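Local coordinates for protein succinate dehydrogenase subunit A (Mycolicibacterium smegmatis, PDB 7D6V) that probably oxidises succinate as the FAD-bearing subunit of mycobacterial succinate dehydrogenase Sdh1, passing electrons to its iron-sulfur partner and on to quinone, at residues L138-I141 with R142-Q146; I25-E29 with R30-V34. All blocks are in the same frame, centred on the assembly; numbering follows the deposited sequence.

Both contacts are local, each along a single stretch of chain within the FAD-binding region, and their centres lie about 18 Å apart. Contact 1 sits in mid-helix, in helix 136-159. It is buried, and its polar side chains reach the iron-sulfur subunit. Contact 2 closes helix 18-30 and turns toward strand 34-37. It is partly exposed, and no other protein chain touches it. Regular helix bonds dominate contact 1, whereas contact 2 mixes weak bonds to a glycine amide, a salt bridge and a small apolar cluster. The two helices meet directly, Leu144 CD2 lying 3.7 Å from Ile25 CD1.

Contact 1 (L138-I141 with R142-Q146)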
ATOM      1  N   LEU A 138       1.717  -4.997  -4.922  1.00 14.11           N
ATOM      2  CA  LEU A 138       1.479  -5.108  -3.488  1.00 14.11           C
ATOM      3  C   LEU A 138       1.057  -6.519  -3.110  1.00 14.11           C
ATOM      4  O   LEU A 138       1.535  -7.070  -2.112  1.00 14.11           O
ATOM      5  CB  LEU A 138       0.417  -4.099  -3.055  1.00 14.11           C
ATOM      6  CG  LEU A 138      -0.033  -4.182  -1.598  1.00 14.11           C
ATOM      7  CD1 LEU A 138       1.059  -3.674  -0.678  1.00 14.11           C
ATOM      8  CD2 LEU A 138      -1.318  -3.408  -1.388  1.00 14.11           C
ATOM      9  N   GLU A 139       0.167  -7.124  -3.899  1.00 14.56           N
ATOM     10  CA  GLU A 139      -0.262  -8.491  -3.625  1.00 14.56           C
ATOM     11  C   GLU A 139       0.911  -9.459  -3.699  1.00 14.56           C
ATOM     12  O   GLU A 139       1.069 -10.323  -2.829  1.00 14.56           O
ATOM     13  CB  GLU A 139      -1.359  -8.896  -4.607  1.00 14.56           C
ATOM     14  CG  GLU A 139      -1.889 -10.307  -4.427  1.00 14.56           C
ATOM     15  CD  GLU A 139      -2.825 -10.436  -3.243  1.00 14.56           C
ATOM     16  OE1 GLU A 139      -2.593 -11.320  -2.397  1.00 14.56           O
ATOM     17  OE2 GLU A 139      -3.793  -9.654  -3.157  1.00 14.56           O
ATOM     18  N   ILE A 140       1.759  -9.309  -4.718  1.00 14.06           N
ATOM     19  CA  ILE A 140       2.900 -10.204  -4.886  1.00 14.06           C
ATOM     20  C   ILE A 140       3.844 -10.097  -3.696  1.00 14.06           C
ATOM     21  O   ILE A 140       4.256 -11.107  -3.109  1.00 14.06           O
ATOM     22  CB  ILE A 140       3.627  -9.894  -6.206  1.00 14.06           C
ATOM     23  CG1 ILE A 140       2.781 -10.333  -7.395  1.00 14.06           C
ATOM     24  CG2 ILE A 140       4.980 -10.575  -6.246  1.00 14.06           C
ATOM     25  CD1 ILE A 140       3.195  -9.683  -8.678  1.00 14.06           C
ATOM     26  N   ILE A 141       4.199  -8.867  -3.318  1.00 13.67           N
ATOM     27  CA  ILE A 141       5.188  -8.691  -2.259  1.00 13.67           C
ATOM     28  C   ILE A 141       4.615  -9.102  -0.904  1.00 13.67           C
ATOM     29  O   ILE A 141       5.319  -9.697  -0.080  1.00 13.67           O
ATOM     30  CB  ILE A 141       5.731  -7.248  -2.262  1.00 13.67           C
ATOM     31  CG1 ILE A 141       7.014  -7.159  -1.433  1.00 13.67           C
ATOM     32  CG2 ILE A 141       4.691  -6.261  -1.777  1.00 13.67           C
ATOM     33  CD1 ILE A 141       7.824  -5.916  -1.699  1.00 13.67           C
ATOM     34  N   ARG A 142       3.329  -8.820  -0.659  1.00 13.07           N
ATOM     35  CA  ARG A 142       2.693  -9.276   0.572  1.00 13.07           C
ATOM     36  C   ARG A 142       2.695 -10.792   0.652  1.00 13.07           C
ATOM     37  O   ARG A 142       2.999 -11.367   1.703  1.00 13.07           O
ATOM     38  CB  ARG A 142       1.257  -8.765   0.648  1.00 13.07           C
ATOM     39  CG  ARG A 142       1.086  -7.417   1.290  1.00 13.07           C
ATOM     40  CD  ARG A 142       1.451  -7.390   2.761  1.00 13.07           C
ATOM     41  NE  ARG A 142       1.553  -6.002   3.194  1.00 13.07           N
ATOM     42  CZ  ARG A 142       2.616  -5.237   2.975  1.00 13.07           C
ATOM     43  NH1 ARG A 142       3.672  -5.733   2.354  1.00 13.07           N
ATOM     44  NH2 ARG A 142       2.626  -3.981   3.383  1.00 13.07           N
ATOM     45  N   THR A 143       2.349 -11.456  -0.452  1.00 12.98           N
ATOM     46  CA  THR A 143       2.305 -12.910  -0.461  1.00 12.98           C
ATOM     47  C   THR A 143       3.680 -13.500  -0.187  1.00 12.98           C
ATOM     48  O   THR A 143       3.813 -14.439   0.605  1.00 12.98           O
ATOM     49  CB  THR A 143       1.763 -13.399  -1.802  1.00 12.98           C
ATOM     50  OG1 THR A 143       0.581 -12.662  -2.129  1.00 12.98           O
ATOM     51  CG2 THR A 143       1.414 -14.858  -1.730  1.00 12.98           C
ATOM     52  N   LEU A 144       4.717 -12.949  -0.818  1.00 12.86           N
ATOM     53  CA  LEU A 144       6.064 -13.469  -0.597  1.00 12.86           C
ATOM     54  C   LEU A 144       6.525 -13.247   0.840  1.00 12.86           C
ATOM     55  O   LEU A 144       7.105 -14.150   1.458  1.00 12.86           O
ATOM     56  CB  LEU A 144       7.034 -12.830  -1.585  1.00 12.86           C
ATOM     57  CG  LEU A 144       6.830 -13.239  -3.043  1.00 12.86           C
ATOM     58  CD1 LEU A 144       7.705 -12.407  -3.952  1.00 12.86           C
ATOM     59  CD2 LEU A 144       7.114 -14.714  -3.233  1.00 12.86           C
ATOM     60  N   GLN A 145       6.270 -12.059   1.393  1.00 12.90           N
ATOM     61  CA  GLN A 145       6.673 -11.776   2.769  1.00 12.90           C
ATOM     62  C   GLN A 145       5.950 -12.684   3.761  1.00 12.90           C
ATOM     63  O   GLN A 145       6.561 -13.207   4.704  1.00 12.90           O
ATOM     64  CB  GLN A 145       6.413 -10.302   3.073  1.00 12.90           C
ATOM     65  CG  GLN A 145       6.296  -9.947   4.534  1.00 12.90           C
ATOM     66  CD  GLN A 145       5.725  -8.562   4.734  1.00 12.90           C
ATOM     67  OE1 GLN A 145       5.232  -7.945   3.794  1.00 12.90           O
ATOM     68  NE2 GLN A 145       5.790  -8.063   5.958  1.00 12.90           N
ATOM     69  N   GLN A 146       4.651 -12.901   3.554  1.00 12.71           N
ATOM     70  CA  GLN A 146       3.905 -13.779   4.444  1.00 12.71           C
ATOM     71  C   GLN A 146       4.323 -15.233   4.280  1.00 12.71           C
ATOM     72  O   GLN A 146       4.277 -16.001   5.246  1.00 12.71           O
ATOM     73  CB  GLN A 146       2.409 -13.606   4.203  1.00 12.71           C
ATOM     74  CG  GLN A 146       1.880 -12.280   4.709  1.00 12.71           C
ATOM     75  CD  GLN A 146       0.550 -11.908   4.101  1.00 12.71           C
ATOM     76  OE1 GLN A 146       0.061 -12.577   3.194  1.00 12.71           O
ATOM     77  NE2 GLN A 146      -0.041 -10.831   4.593  1.00 12.71           N
TER
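Leu138 and Arg142 lie one helical turn apart, and the leucine lies against the flat end of the arginine. Leu138 CD1 sits over the centre of one guanidinium face, 4.3 Å above its plane. Ile140 and Leu144 run side by side and point the same way. Their closest carbons are Ile140 CG2 and Leu144 CD1, 4.0 Å apart. Thr143 turns its hydroxyl back to its own helix. With chi1 at -48°, OG1 stands beside the backbone N and close to Glu139 O, in a modelled bond too short to be trusted. The firm bond to Glu139 O comes from Thr143 N, at 2.9 Å. The regular helix bonds continue on both sides, with Arg142 N to Leu138 O at 2.9 Å and Gln145 N to Ile141 O at 2.9 Å.

Further out, the polar ends turn to other partners. Glu139 OE1 forms a salt bridge with Arg143 of the iron-sulfur subunit, and Gln145 NE2 bonds to Glu147 of that same subunit. Arg142 NH1 makes a weak hydrogen bond to Gly43 O. Leu144 packs on Leu21 and Ile25 of helix 18-30, and the side chain of Ile141 is about 5 Å from the bound FAD. Within the FAD-binding domain, this buried part of helix 136-159 sets Ile140 and Leu144 into its own fold and presents mostly polar ends to the iron-sulfur subunit.

Contact 2 (I25-E29 with R30-V34); sequences IEARE and RGLRV
Arg30 binds Glu26 twice, through backbone and side chain. Its amide gives the last straight bond in this contact, Arg30 N to Glu26 O at 3.0 Å with an N-H...O angle of 158°. Its guanidinium forms a salt bridge, in which Arg30 NH1 stands 3.3 Å from Glu26 OE2. The hydrogen bond within it is weak. The carboxylate meets the guanidinium at its edge, and the two planes are turned 45° apart. Bends at chi2 and chi3 fold the arginine back, so that Glu29 O lies over one face of its guanidinium.

Gly31 is the first residue to leave helical geometry. Its phi is positive (+98°), a conformation that suits glycine. Its amide is shared by two carbonyls of the final turn, Ala27 O and Arg28 O. Both bonds are weak.

Leu32 then comes back beside the helix. Its CD1 lies 4.0 Å from Ala27 CB, while its CB lies against Ala27 O. Val34 points toward the helix and opens the next strand. Its CG2 touches Ala27 CB at 3.8 Å, so the small alanine receives both the leucine and the valine. Leu32 and Val34 also pack on Val11 of strand 11-14.

The turn leads from the helix into the second strand of a beta-alpha-beta unit (11-14, 18-30, 34-37), consistent with a Rossmann-type FAD-binding fold. Its chemistry implies a helix end closed by glycine, with apolar contacts beneath Ala27 and a salt bridge with one weak hydrogen bond, from exposed Arg30 to buried Glu26.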
ATOM      1  N   ILE A  25      12.954 -17.930  -0.718  1.00 14.65           N
ATOM      2  CA  ILE A  25      12.079 -19.088  -0.552  1.00 14.65           C
ATOM      3  C   ILE A  25      12.693 -20.317  -1.210  1.00 14.65           C
ATOM      4  O   ILE A  25      12.727 -21.406  -0.624  1.00 14.65           O
ATOM      5  CB  ILE A  25      10.676 -18.786  -1.110  1.00 14.65           C
ATOM      6  CG1 ILE A  25      10.018 -17.668  -0.306  1.00 14.65           C
ATOM      7  CG2 ILE A  25       9.813 -20.030  -1.088  1.00 14.65           C
ATOM      8  CD1 ILE A  25       8.828 -17.051  -0.980  1.00 14.65           C
ATOM      9  N   GLU A  26      13.214 -20.157  -2.428  1.00 16.45           N
ATOM     10  CA  GLU A  26      13.799 -21.294  -3.132  1.00 16.45           C
ATOM     11  C   GLU A  26      15.032 -21.830  -2.411  1.00 16.45           C
ATOM     12  O   GLU A  26      15.199 -23.050  -2.267  1.00 16.45           O
ATOM     13  CB  GLU A  26      14.146 -20.893  -4.565  1.00 16.45           C
ATOM     14  CG  GLU A  26      14.837 -21.974  -5.367  1.00 16.45           C
ATOM     15  CD  GLU A  26      13.910 -23.104  -5.758  1.00 16.45           C
ATOM     16  OE1 GLU A  26      12.687 -22.982  -5.541  1.00 16.45           O
ATOM     17  OE2 GLU A  26      14.406 -24.119  -6.286  1.00 16.45           O
ATOM     18  N   ALA A  27      15.906 -20.933  -1.948  1.00 16.70           N
ATOM     19  CA  ALA A  27      17.119 -21.362  -1.263  1.00 16.70           C
ATOM     20  C   ALA A  27      16.793 -22.074   0.042  1.00 16.70           C
ATOM     21  O   ALA A  27      17.459 -23.049   0.406  1.00 16.70           O
ATOM     22  CB  ALA A  27      18.030 -20.162  -1.010  1.00 16.70           C
ATOM     23  N   ARG A  28      15.778 -21.598   0.768  1.00 17.54           N
ATOM     24  CA  ARG A  28      15.357 -22.304   1.972  1.00 17.54           C
ATOM     25  C   ARG A  28      14.783 -23.673   1.634  1.00 17.54           C
ATOM     26  O   ARG A  28      15.006 -24.642   2.367  1.00 17.54           O
ATOM     27  CB  ARG A  28      14.337 -21.477   2.751  1.00 17.54           C
ATOM     28  CG  ARG A  28      14.104 -21.972   4.172  1.00 17.54           C
ATOM     29  CD  ARG A  28      12.857 -22.829   4.253  1.00 17.54           C
ATOM     30  NE  ARG A  28      12.450 -23.107   5.625  1.00 17.54           N
ATOM     31  CZ  ARG A  28      11.510 -23.987   5.953  1.00 17.54           C
ATOM     32  NH1 ARG A  28      10.892 -24.677   5.005  1.00 17.54           N
ATOM     33  NH2 ARG A  28      11.191 -24.181   7.224  1.00 17.54           N
ATOM     34  N   GLU A  29      14.032 -23.772   0.534  1.00 19.20           N
ATOM     35  CA  GLU A  29      13.480 -25.065   0.143  1.00 19.20           C
ATOM     36  C   GLU A  29      14.587 -26.065  -0.161  1.00 19.20           C
ATOM     37  O   GLU A  29      14.491 -27.240   0.210  1.00 19.20           O
ATOM     38  CB  GLU A  29      12.558 -24.913  -1.065  1.00 19.20           C
ATOM     39  CG  GLU A  29      11.295 -24.110  -0.801  1.00 19.20           C
ATOM     40  CD  GLU A  29      10.343 -24.787   0.163  1.00 19.20           C
ATOM     41  OE1 GLU A  29      10.296 -26.035   0.184  1.00 19.20           O
ATOM     42  OE2 GLU A  29       9.637 -24.066   0.897  1.00 19.20           O
ATOM     43  N   ARG A  30      15.647 -25.622  -0.839  1.00 19.23           N
ATOM     44  CA  ARG A  30      16.760 -26.529  -1.099  1.00 19.23           C
ATOM     45  C   ARG A  30      17.560 -26.844   0.157  1.00 19.23           C
ATOM     46  O   ARG A  30      18.362 -27.782   0.148  1.00 19.23           O
ATOM     47  CB  ARG A  30      17.676 -25.949  -2.172  1.00 19.23           C
ATOM     48  CG  ARG A  30      16.962 -25.611  -3.465  1.00 19.23           C
ATOM     49  CD  ARG A  30      16.914 -26.801  -4.413  1.00 19.23           C
ATOM     50  NE  ARG A  30      16.041 -27.877  -3.944  1.00 19.23           N
ATOM     51  CZ  ARG A  30      14.715 -27.800  -3.867  1.00 19.23           C
ATOM     52  NH1 ARG A  30      14.081 -26.693  -4.226  1.00 19.23           N
ATOM     53  NH2 ARG A  30      14.018 -28.837  -3.428  1.00 19.23           N
ATOM     54  N   GLY A  31      17.389 -26.066   1.217  1.00 18.92           N
ATOM     55  CA  GLY A  31      17.989 -26.362   2.500  1.00 18.92           C
ATOM     56  C   GLY A  31      19.265 -25.573   2.678  1.00 18.92           C
ATOM     57  O   GLY A  31      20.341 -26.023   2.279  1.00 18.92           O
ATOM     58  N   LEU A  32      19.160 -24.424   3.333  1.00 18.55           N
ATOM     59  CA  LEU A  32      20.230 -23.440   3.385  1.00 18.55           C
ATOM     60  C   LEU A  32      19.900 -22.443   4.478  1.00 18.55           C
ATOM     61  O   LEU A  32      18.728 -22.209   4.783  1.00 18.55           O
ATOM     62  CB  LEU A  32      20.399 -22.701   2.051  1.00 18.55           C
ATOM     63  CG  LEU A  32      21.141 -23.323   0.870  1.00 18.55           C
ATOM     64  CD1 LEU A  32      21.328 -22.294  -0.227  1.00 18.55           C
ATOM     65  CD2 LEU A  32      22.477 -23.864   1.309  1.00 18.55           C
ATOM     66  N   ARG A  33      20.941 -21.860   5.057  1.00 18.19           N
ATOM     67  CA  ARG A  33      20.783 -20.713   5.937  1.00 18.19           C
ATOM     68  C   ARG A  33      20.884 -19.450   5.095  1.00 18.19           C
ATOM     69  O   ARG A  33      21.932 -19.179   4.501  1.00 18.19           O
ATOM     70  CB  ARG A  33      21.838 -20.720   7.039  1.00 18.19           C
ATOM     71  CG  ARG A  33      21.927 -22.026   7.795  1.00 18.19           C
ATOM     72  CD  ARG A  33      22.686 -21.840   9.090  1.00 18.19           C
ATOM     73  NE  ARG A  33      22.072 -20.821   9.935  1.00 18.19           N
ATOM     74  CZ  ARG A  33      22.694 -19.728  10.362  1.00 18.19           C
ATOM     75  NH1 ARG A  33      22.055 -18.859  11.131  1.00 18.19           N
ATOM     76  NH2 ARG A  33      23.955 -19.506  10.025  1.00 18.19           N
ATOM     77  N   VAL A  34      19.801 -18.682   5.047  1.00 16.08           N
ATOM     78  CA  VAL A  34      19.676 -17.536   4.156  1.00 16.08           C
ATOM     79  C   VAL A  34      19.544 -16.275   4.994  1.00 16.08           C
ATOM     80  O   VAL A  34      18.752 -16.233   5.942  1.00 16.08           O
ATOM     81  CB  VAL A  34      18.471 -17.684   3.211  1.00 16.08           C
ATOM     82  CG1 VAL A  34      18.508 -16.623   2.129  1.00 16.08           C
ATOM     83  CG2 VAL A  34      18.449 -19.067   2.598  1.00 16.08           C
TER